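Local coordinates for protein minor fimbrium tip subunit Mfa3 (Porphyromonas gingivalis ATCC 33277, PDB 5NF4) that serves as a tip subunit of the minor fimbriae, filamentous pili that mediate biofilm formation and adhesion to host cells and other oral bacteria, at residues Q193-K198 and Y222-N227; D112-A117 and H137-F142; L199-V204 and V238-V243. One frame throughout, in Å; residues are numbered along the deposited sequence.

Overall arrangement
These contacts illustrate how apolar side-chain packing joins elements that share no direct hydrogen bonds across the contact: all three are buried, yet serve different parts of the fold. Contact 1 lies where a loop meets the interruption in strand 180-205, its centre about 4 Å from the centre of the chain. Contact 3 uses the continuation of that strand and packs it against strand 238-242. Contact 2 joins helix 132-140 to strand 109-117; its centre and that of contact 3 are about 31 Å apart, on opposite sides of the chain's centre. Contacts 1 and 2 touch. Contact 1 adds a water bridge between backbones, contact 2 brings in sulfur, and contact 3 relies on branched aliphatic side chains.

Contact 1: residues Q193-K198 and Y222-N227; sequences QRVVAK and YRLVPN
Val195 and Tyr222 form the tight part of this contact. The valine sits in the short irregularity that interrupts strand 180-205, and its two methyls divide the work. CG2 approaches the tyrosine obliquely near the root of the ring, 3.7 Å from Tyr222 CD1, and also lies against CB and CG. CG1 turns to the following residues, reaching the carbonyl O of Arg223 at 3.8 Å and the CD2 methyl of Leu224 at 4.1 Å. With chi1 of 72°, Tyr222 places CG between its own backbone N and carbonyl carbon, a torsion that sets CB, CG and CD1 against the valine CG2. Ile119, Pro160 and Pro254 pack round the tyrosine, while Leu224 also leans on Phe138 and Met139 of helix 132-140.

Beside this apolar patch the two backbones do not bond to each other directly. A water spans them instead, donating to Val195 O at 2.9 Å and accepting from Arg223 N at 3.0 Å. The side chain of Arg223 leaves on the looser, partly exposed side. There NH1 folds back onto its own loop and bonds Pro226 O at 2.9 Å; the acceptor is nearly in the guanidinium plane, but the N-H...O angle is a bent 138°. NE of the same group holds the carbonyl O of Gln140.

The chemistry thus implies a junction in which aliphatic and aromatic carbon supplies the close fit, and a water bridges Val195 O and Arg223 N where the two backbones do not bond each other.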
loop_
_atom_site.group_PDB
_atom_site.type_symbol
_atom_site.label_atom_id
_atom_site.label_comp_id
_atom_site.label_asym_id
_atom_site.label_seq_id
_atom_site.Cartn_x
_atom_site.Cartn_y
_atom_site.Cartn_z
ATOM N N GLN A 193 5.110 -5.432 -1.334
ATOM C CA GLN A 193 4.480 -4.310 -0.625
ATOM C C GLN A 193 3.127 -4.040 -1.209
ATOM O O GLN A 193 3.011 -3.885 -2.427
ATOM C CB GLN A 193 5.335 -3.054 -0.716
ATOM C CG GLN A 193 6.589 -3.177 0.111
ATOM C CD GLN A 193 7.610 -2.107 -0.219
ATOM O OE1 GLN A 193 7.366 -1.235 -1.056
ATOM N NE2 GLN A 193 8.760 -2.164 0.443
ATOM N N ARG A 194 2.108 -3.956 -0.356
ATOM C CA ARG A 194 0.785 -3.549 -0.827
ATOM C C ARG A 194 0.839 -2.104 -1.322
ATOM O O ARG A 194 1.644 -1.316 -0.819
ATOM C CB ARG A 194 -0.259 -3.680 0.295
ATOM C CG ARG A 194 -0.383 -5.105 0.837
ATOM C CD ARG A 194 -1.105 -5.132 2.172
ATOM N NE ARG A 194 -1.045 -6.449 2.820
ATOM C CZ ARG A 194 -0.079 -6.847 3.638
ATOM N NH1 ARG A 194 0.942 -6.049 3.915
ATOM N NH2 ARG A 194 -0.127 -8.064 4.166
ATOM N N VAL A 195 -0.040 -1.770 -2.274
ATOM C CA VAL A 195 -0.107 -0.420 -2.860
ATOM C C VAL A 195 -1.001 0.501 -2.025
ATOM O O VAL A 195 -1.067 1.704 -2.302
ATOM C CB VAL A 195 -0.618 -0.467 -4.332
ATOM C CG1 VAL A 195 0.321 -1.349 -5.164
ATOM C CG2 VAL A 195 -2.067 -0.964 -4.407
ATOM N N VAL A 196 -1.680 -0.075 -1.025
ATOM C CA VAL A 196 -2.590 0.677 -0.155
ATOM C C VAL A 196 -2.025 0.746 1.260
ATOM O O VAL A 196 -1.152 -0.055 1.636
ATOM C CB VAL A 196 -4.024 0.051 -0.103
ATOM C CG1 VAL A 196 -4.726 0.160 -1.468
ATOM C CG2 VAL A 196 -3.997 -1.387 0.339
ATOM N N ALA A 197 -2.534 1.717 2.011
ATOM C CA ALA A 197 -2.355 1.831 3.457
ATOM C C ALA A 197 -3.620 1.316 4.163
ATOM O O ALA A 197 -4.677 1.243 3.551
ATOM C CB ALA A 197 -2.072 3.299 3.857
ATOM N N LYS A 198 -3.493 0.952 5.435
ATOM C CA LYS A 198 -4.624 0.485 6.233
ATOM C C LYS A 198 -4.967 1.539 7.264
ATOM O O LYS A 198 -4.095 1.992 8.019
ATOM C CB LYS A 198 -4.271 -0.843 6.883
ATOM C CG LYS A 198 -5.312 -1.452 7.806
ATOM C CD LYS A 198 -4.838 -2.808 8.326
ATOM C CE LYS A 198 -5.844 -3.450 9.250
ATOM N NZ LYS A 198 -5.481 -4.854 9.563
ATOM N N TYR A 222 -3.839 3.959 -7.558
ATOM C CA TYR A 222 -2.622 3.377 -7.045
ATOM C C TYR A 222 -1.571 3.308 -8.143
ATOM O O TYR A 222 -1.837 3.468 -9.339
ATOM C CB TYR A 222 -2.891 2.008 -6.463
ATOM C CG TYR A 222 -3.186 0.874 -7.419
ATOM C CD1 TYR A 222 -2.159 0.084 -7.946
ATOM C CD2 TYR A 222 -4.475 0.547 -7.755
ATOM C CE1 TYR A 222 -2.435 -0.943 -8.796
ATOM C CE2 TYR A 222 -4.764 -0.491 -8.611
ATOM C CZ TYR A 222 -3.721 -1.241 -9.124
ATOM O OH TYR A 222 -3.970 -2.284 -9.963
ATOM N N ARG A 223 -0.359 3.040 -7.698
ATOM C CA ARG A 223 0.782 2.928 -8.585
ATOM C C ARG A 223 1.680 1.822 -8.088
ATOM O O ARG A 223 1.846 1.678 -6.885
ATOM C CB ARG A 223 1.530 4.263 -8.604
ATOM C CG ARG A 223 2.489 4.445 -9.736
ATOM C CD ARG A 223 3.363 5.717 -9.548
ATOM N NE ARG A 223 3.905 6.286 -10.800
ATOM C CZ ARG A 223 5.033 6.979 -10.910
ATOM N NH1 ARG A 223 5.835 7.141 -9.868
ATOM N NH2 ARG A 223 5.376 7.503 -12.086
ATOM N N LEU A 224 2.267 1.056 -8.994
ATOM C CA LEU A 224 3.061 -0.104 -8.580
ATOM C C LEU A 224 4.483 0.252 -8.134
ATOM O O LEU A 224 5.222 -0.609 -7.608
ATOM C CB LEU A 224 3.122 -1.134 -9.699
ATOM C CG LEU A 224 1.787 -1.805 -9.990
ATOM C CD1 LEU A 224 1.862 -2.519 -11.304
ATOM C CD2 LEU A 224 1.357 -2.759 -8.841
ATOM N N VAL A 225 4.878 1.500 -8.351
ATOM C CA VAL A 225 6.080 2.033 -7.706
ATOM C C VAL A 225 5.703 3.315 -7.021
ATOM O O VAL A 225 4.703 3.952 -7.369
ATOM C CB VAL A 225 7.227 2.308 -8.693
ATOM C CG1 VAL A 225 7.840 1.037 -9.117
ATOM C CG2 VAL A 225 6.731 3.140 -9.883
ATOM N N PRO A 226 6.483 3.706 -6.023
ATOM C CA PRO A 226 6.097 4.903 -5.268
ATOM C C PRO A 226 5.835 6.155 -6.103
ATOM O O PRO A 226 6.500 6.427 -7.099
ATOM C CB PRO A 226 7.299 5.120 -4.343
ATOM C CG PRO A 226 7.859 3.781 -4.147
ATOM C CD PRO A 226 7.682 3.059 -5.460
ATOM N N ASN A 227 4.847 6.914 -5.639
ATOM C CA ASN A 227 4.452 8.190 -6.207
ATOM C C ASN A 227 5.466 9.275 -5.879
ATOM O O ASN A 227 6.009 9.301 -4.777
ATOM C CB ASN A 227 3.084 8.615 -5.659
ATOM C CG ASN A 227 1.942 7.794 -6.200
ATOM O OD1 ASN A 227 1.427 8.078 -7.269
ATOM N ND2 ASN A 227 1.525 6.782 -5.449
HETATM O O HOH W 1 -0.237 3.186 -4.701
#

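Contact 2: residues D112-A117 and H137-F142. With FMT (formic acid), chain C.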
loop_
_atom_site.group_PDB
_atom_site.type_symbol
_atom_site.label_atom_id
_atom_site.label_comp_id
_atom_site.label_asym_id
_atom_site.label_seq_id
_atom_site.Cartn_x
_atom_site.Cartn_y
_atom_site.Cartn_z
ATOM N N ASP A 112 17.675 -6.687 -13.105
ATOM C CA ASP A 112 16.599 -5.975 -12.429
ATOM C C ASP A 112 15.363 -6.891 -12.344
ATOM O O ASP A 112 14.898 -7.377 -13.365
ATOM C CB ASP A 112 16.246 -4.712 -13.200
ATOM C CG ASP A 112 17.299 -3.615 -13.113
ATOM O OD1 ASP A 112 18.428 -3.786 -12.602
ATOM O OD2 ASP A 112 16.943 -2.502 -13.541
ATOM N N PHE A 113 14.853 -7.129 -11.135
ATOM C CA PHE A 113 13.742 -8.057 -10.897
ATOM C C PHE A 113 12.499 -7.221 -10.577
ATOM O O PHE A 113 12.567 -6.348 -9.735
ATOM C CB PHE A 113 14.004 -8.963 -9.720
ATOM C CG PHE A 113 15.053 -10.028 -9.970
ATOM C CD1 PHE A 113 16.405 -9.703 -10.067
ATOM C CD2 PHE A 113 14.670 -11.350 -10.060
ATOM C CE1 PHE A 113 17.340 -10.706 -10.268
ATOM C CE2 PHE A 113 15.589 -12.335 -10.268
ATOM C CZ PHE A 113 16.925 -12.019 -10.368
ATOM N N PHE A 114 11.391 -7.547 -11.220
ATOM C CA PHE A 114 10.117 -6.869 -10.968
ATOM C C PHE A 114 9.104 -7.916 -10.562
ATOM O O PHE A 114 8.929 -8.906 -11.253
ATOM C CB PHE A 114 9.599 -6.108 -12.197
ATOM C CG PHE A 114 10.478 -4.985 -12.634
ATOM C CD1 PHE A 114 11.650 -5.254 -13.346
ATOM C CD2 PHE A 114 10.147 -3.664 -12.362
ATOM C CE1 PHE A 114 12.466 -4.221 -13.774
ATOM C CE2 PHE A 114 10.960 -2.623 -12.795
ATOM C CZ PHE A 114 12.154 -2.918 -13.497
ATOM N N PHE A 115 8.389 -7.643 -9.466
ATOM C CA PHE A 115 7.372 -8.535 -8.960
ATOM C C PHE A 115 6.062 -7.746 -8.857
ATOM O O PHE A 115 6.033 -6.672 -8.260
ATOM C CB PHE A 115 7.730 -9.103 -7.588
ATOM C CG PHE A 115 8.913 -10.041 -7.614
ATOM C CD1 PHE A 115 10.201 -9.554 -7.482
ATOM C CD2 PHE A 115 8.719 -11.391 -7.795
ATOM C CE1 PHE A 115 11.283 -10.408 -7.503
ATOM C CE2 PHE A 115 9.798 -12.276 -7.817
ATOM C CZ PHE A 115 11.080 -11.786 -7.673
ATOM N N VAL A 116 5.013 -8.303 -9.450
ATOM C CA VAL A 116 3.681 -7.669 -9.487
ATOM C C VAL A 116 2.643 -8.721 -9.093
ATOM O O VAL A 116 2.544 -9.751 -9.734
ATOM C CB VAL A 116 3.373 -7.095 -10.895
ATOM C CG1 VAL A 116 2.000 -6.492 -10.933
ATOM C CG2 VAL A 116 4.394 -5.996 -11.243
ATOM N N ALA A 117 1.830 -8.436 -8.064
ATOM C CA ALA A 117 0.867 -9.391 -7.571
ATOM C C ALA A 117 -0.544 -8.840 -7.643
ATOM O O ALA A 117 -0.731 -7.630 -7.518
ATOM C CB ALA A 117 1.174 -9.784 -6.139
ATOM N N HIS A 137 7.583 1.744 -17.477
ATOM C CA HIS A 137 6.335 2.451 -17.811
ATOM C C HIS A 137 5.149 1.754 -17.160
ATOM O O HIS A 137 4.255 2.426 -16.597
ATOM C CB HIS A 137 6.144 2.549 -19.341
ATOM C CG HIS A 137 7.014 3.581 -20.012
ATOM N ND1 HIS A 137 7.179 4.868 -19.538
ATOM C CD2 HIS A 137 7.742 3.512 -21.153
ATOM C CE1 HIS A 137 7.990 5.535 -20.349
ATOM N NE2 HIS A 137 8.345 4.736 -21.337
ATOM N N PHE A 138 5.111 0.423 -17.222
ATOM C CA PHE A 138 4.016 -0.341 -16.651
ATOM C C PHE A 138 3.934 -0.115 -15.146
ATOM O O PHE A 138 2.839 0.097 -14.597
ATOM C CB PHE A 138 4.188 -1.843 -16.960
ATOM C CG PHE A 138 3.042 -2.713 -16.500
ATOM C CD1 PHE A 138 2.994 -3.190 -15.184
ATOM C CD2 PHE A 138 1.999 -3.023 -17.364
ATOM C CE1 PHE A 138 1.935 -4.007 -14.770
ATOM C CE2 PHE A 138 0.932 -3.807 -16.953
ATOM C CZ PHE A 138 0.887 -4.301 -15.659
ATOM N N MET A 139 5.079 -0.165 -14.470
ATOM C CA MET A 139 5.097 0.086 -13.027
ATOM C C MET A 139 4.582 1.488 -12.633
ATOM O O MET A 139 4.071 1.672 -11.530
ATOM C CB MET A 139 6.490 -0.053 -12.445
ATOM C CG MET A 139 7.085 -1.437 -12.581
ATOM S SD MET A 139 6.250 -2.814 -11.741
ATOM C CE MET A 139 6.862 -2.527 -10.103
ATOM N N GLN A 140 4.738 2.458 -13.526
ATOM C CA GLN A 140 4.444 3.858 -13.241
ATOM C C GLN A 140 3.005 4.217 -13.581
ATOM O O GLN A 140 2.575 5.300 -13.259
ATOM C CB GLN A 140 5.425 4.755 -14.018
ATOM C CG GLN A 140 6.861 4.645 -13.469
ATOM C CD GLN A 140 7.954 5.041 -14.477
ATOM O OE1 GLN A 140 7.677 5.640 -15.514
ATOM N NE2 GLN A 140 9.206 4.680 -14.168
ATOM N N VAL A 141 2.266 3.316 -14.218
ATOM C CA VAL A 141 0.865 3.625 -14.585
ATOM C C VAL A 141 0.019 3.958 -13.358
ATOM O O VAL A 141 0.115 3.277 -12.332
ATOM C CB VAL A 141 0.235 2.434 -15.366
ATOM C CG1 VAL A 141 -1.294 2.602 -15.568
ATOM C CG2 VAL A 141 0.905 2.280 -16.730
ATOM N N PHE A 142 -0.812 5.003 -13.473
ATOM C CA PHE A 142 -1.826 5.304 -12.451
ATOM C C PHE A 142 -3.035 4.404 -12.718
ATOM O O PHE A 142 -3.633 4.426 -13.792
ATOM C CB PHE A 142 -2.151 6.811 -12.480
ATOM C CG PHE A 142 -0.956 7.665 -12.259
ATOM C CD1 PHE A 142 -0.262 7.618 -11.053
ATOM C CD2 PHE A 142 -0.496 8.490 -13.267
ATOM C CE1 PHE A 142 0.879 8.395 -10.852
ATOM C CE2 PHE A 142 0.627 9.280 -13.060
ATOM C CZ PHE A 142 1.320 9.218 -11.853
HETATM C C FMT C . 5.315 7.321 -16.777
HETATM O O1 FMT C . 4.552 8.063 -17.381
HETATM O O2 FMT C . 5.790 6.332 -17.331
#
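Met139 reaches from helix 132-140 to two residues on the same face of strand 109-117, Phe114 and Val116. Its chain is bent at chi2, about CB-CG, and again at chi3 (-79°), about CG-SD; the bends bring CG and CE to Phe114 CD2 and SD to Val116 CG2. Against Phe114 the methionine runs obliquely, with CG 3.8 Å from Phe114 CD2. Met139 SD lies 5.3 Å from the centroid of the Phe114 ring, 74° off its normal, an oblique Met-aromatic contact. Against Val116 the two side chains instead slide past one another in opposite directions, and Met139 SD rests 3.7 Å from the CG2 methyl.

Helix 132-140 is thus packed on one face of strand 109-117, which pairs antiparallel with strands 71-78 and 161-170, consistent with the beta-sandwich domains of fimbrillins. Alternation along the strand sends Phe114 and Val116 to the helix side and Phe113 and Phe115 to the other face, where Phe113 stacks on Phe182. No hydrogen bond joins the two segments; the contact is apolar side-chain packing. Phe138, one residue before Met139, extends the apolar cover toward Met122 and Ala125 of helix 122-126.

On the outer side of the helix turn a formic acid molecule, probably from the crystallisation liquor, meets the edge of His137. ND1 donates to its O2 at 3.0 Å, nearly straight at 167°. Gln140 OE1 lies 2.7 Å from that O2, close enough that the acid probably carries a proton directed at the amide oxygen.

Contact 3: residues L199-V204 and V238-V243; sequences LDVNIV and VELRRV
Residues 199-204 of strand 180-205 and strand 238-242 come closest at Val201 and Leu240, whose CA atoms are 8.8 Å apart, and no hydrogen bond links the two segments. Each strand pairs antiparallel with strand 248-254, a topology consistent with the beta-sandwich domains of Bacteroidetes fimbrillins, and the contact belongs to the buried interior of one of them. Leu240 occupies a short break in its own strand and supplies the side chain on which the packing turns.

One methyl does the touching. Leu240 CD1 fits against both partners on the other strand, at 4.1 Å from Leu199 CD2 and again at 4.1 Å from Val201 CG2. In each pair the side chains cross at about a right angle, so they meet through methyls without running alongside one another. Leu199 has CG anti to its backbone nitrogen (chi1 174°), which sends one of its methyls toward Leu240. Ile213 of strand 210-216 touches both Val201 and Leu240, while Leu215 packs on Leu240 as well, adding to the surrounding hydrocarbon.

Asp200, between the two inward-facing residues, turns its CB away from strand 238-242 and engages polar partners instead: OD2 bonds His325 and OD1 bonds Gln248. Asn202 ND2 also donates to Asp200 OD1, at 2.9 Å, arriving from well above the carboxylate plane, 55° out of it.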
loop_
_atom_site.group_PDB
_atom_site.type_symbol
_atom_site.label_atom_id
_atom_site.label_comp_id
_atom_site.label_asym_id
_atom_site.label_seq_id
_atom_site.Cartn_x
_atom_site.Cartn_y
_atom_site.Cartn_z
ATOM N N LEU A 199 -6.245 1.921 7.294
ATOM C CA LEU A 199 -6.738 2.875 8.259
ATOM C C LEU A 199 -7.540 2.108 9.289
ATOM O O LEU A 199 -8.441 1.354 8.939
ATOM C CB LEU A 199 -7.601 3.937 7.582
ATOM C CG LEU A 199 -8.310 4.924 8.515
ATOM C CD1 LEU A 199 -7.297 5.814 9.261
ATOM C CD2 LEU A 199 -9.272 5.774 7.725
ATOM N N ASP A 200 -7.187 2.305 10.554
ATOM C CA ASP A 200 -7.617 1.461 11.642
ATOM C C ASP A 200 -8.130 2.357 12.765
ATOM O O ASP A 200 -7.338 2.921 13.502
ATOM C CB ASP A 200 -6.418 0.608 12.092
ATOM C CG ASP A 200 -6.781 -0.514 13.019
ATOM O OD1 ASP A 200 -7.837 -0.456 13.687
ATOM O OD2 ASP A 200 -5.971 -1.475 13.092
ATOM N N VAL A 201 -9.448 2.521 12.869
ATOM C CA VAL A 201 -10.045 3.431 13.852
ATOM C C VAL A 201 -10.780 2.669 14.961
ATOM O O VAL A 201 -11.712 1.898 14.725
ATOM C CB VAL A 201 -11.000 4.428 13.152
ATOM C CG1 VAL A 201 -11.648 5.356 14.152
ATOM C CG2 VAL A 201 -10.241 5.247 12.108
ATOM N N ASN A 202 -10.329 2.905 16.190
ATOM C CA ASN A 202 -10.810 2.188 17.343
ATOM C C ASN A 202 -11.459 3.112 18.365
ATOM O O ASN A 202 -10.833 4.063 18.838
ATOM C CB ASN A 202 -9.655 1.428 17.991
ATOM C CG ASN A 202 -9.015 0.411 17.035
ATOM O OD1 ASN A 202 -9.399 -0.759 17.015
ATOM N ND2 ASN A 202 -8.082 0.865 16.227
ATOM N N ILE A 203 -12.725 2.856 18.671
ATOM C CA ILE A 203 -13.448 3.678 19.642
ATOM C C ILE A 203 -13.310 3.030 21.002
ATOM O O ILE A 203 -14.050 2.108 21.371
ATOM C CB ILE A 203 -14.947 3.849 19.261
ATOM C CG1 ILE A 203 -15.092 4.178 17.774
ATOM C CG2 ILE A 203 -15.615 4.879 20.154
ATOM C CD1 ILE A 203 -14.247 5.321 17.264
ATOM N N VAL A 204 -12.355 3.531 21.769
ATOM C CA VAL A 204 -12.086 2.975 23.089
ATOM C C VAL A 204 -13.165 3.343 24.129
ATOM O O VAL A 204 -13.380 2.640 25.106
ATOM C CB VAL A 204 -10.694 3.430 23.557
ATOM C CG1 VAL A 204 -9.643 2.981 22.568
ATOM C CG2 VAL A 204 -10.637 4.918 23.673
ATOM N N VAL A 238 -15.836 7.219 1.663
ATOM C CA VAL A 238 -15.887 5.808 1.971
ATOM C C VAL A 238 -16.336 5.561 3.405
ATOM O O VAL A 238 -15.578 5.870 4.321
ATOM C CB VAL A 238 -14.476 5.202 1.784
ATOM C CG1 VAL A 238 -14.443 3.695 2.139
ATOM C CG2 VAL A 238 -13.991 5.442 0.388
ATOM N N GLU A 239 -17.533 5.011 3.613
ATOM C CA GLU A 239 -17.989 4.697 4.956
ATOM C C GLU A 239 -17.172 3.491 5.422
ATOM O O GLU A 239 -17.160 2.464 4.753
ATOM C CB GLU A 239 -19.491 4.419 4.989
ATOM C CG GLU A 239 -20.023 4.409 6.403
ATOM C CD GLU A 239 -21.523 4.195 6.479
ATOM O OE1 GLU A 239 -21.994 3.779 7.553
ATOM O OE2 GLU A 239 -22.226 4.446 5.476
ATOM N N LEU A 240 -16.450 3.628 6.530
ATOM C CA LEU A 240 -15.615 2.524 7.039
ATOM C C LEU A 240 -16.428 1.324 7.484
ATOM O O LEU A 240 -17.595 1.432 7.816
ATOM C CB LEU A 240 -14.734 2.988 8.202
ATOM C CG LEU A 240 -13.792 4.170 7.914
ATOM C CD1 LEU A 240 -12.816 4.329 9.065
ATOM C CD2 LEU A 240 -13.023 4.063 6.587
ATOM N N ARG A 241 -15.797 0.161 7.490
ATOM C CA ARG A 241 -16.505 -1.059 7.809
ATOM C C ARG A 241 -16.171 -1.506 9.216
ATOM O O ARG A 241 -15.003 -1.637 9.592
ATOM C CB ARG A 241 -16.176 -2.153 6.789
ATOM C CG ARG A 241 -16.852 -1.907 5.444
ATOM C CD ARG A 241 -16.879 -3.150 4.574
ATOM N NE ARG A 241 -17.459 -2.883 3.257
ATOM C CZ ARG A 241 -17.487 -3.757 2.251
ATOM N NH1 ARG A 241 -16.972 -4.973 2.402
ATOM N NH2 ARG A 241 -18.030 -3.416 1.089
ATOM N N ARG A 242 -17.218 -1.725 9.985
ATOM C CA ARG A 242 -17.084 -2.197 11.345
ATOM C C ARG A 242 -16.663 -3.646 11.341
ATOM O O ARG A 242 -17.250 -4.461 10.646
ATOM C CB ARG A 242 -18.387 -2.036 12.100
ATOM C CG ARG A 242 -18.297 -2.358 13.584
ATOM C CD ARG A 242 -19.654 -2.264 14.283
ATOM N NE ARG A 242 -19.444 -2.122 15.714
ATOM C CZ ARG A 242 -20.214 -1.420 16.532
ATOM N NH1 ARG A 242 -21.312 -0.807 16.084
ATOM N NH2 ARG A 242 -19.878 -1.344 17.810
ATOM N N VAL A 243 -15.633 -3.959 12.112
ATOM C CA VAL A 243 -15.221 -5.341 12.304
ATOM C C VAL A 243 -16.205 -6.010 13.250
ATOM O O VAL A 243 -16.106 -5.891 14.479
ATOM C CB VAL A 243 -13.774 -5.418 12.829
ATOM C CG1 VAL A 243 -13.387 -6.867 13.132
ATOM C CG2 VAL A 243 -12.832 -4.787 11.813
#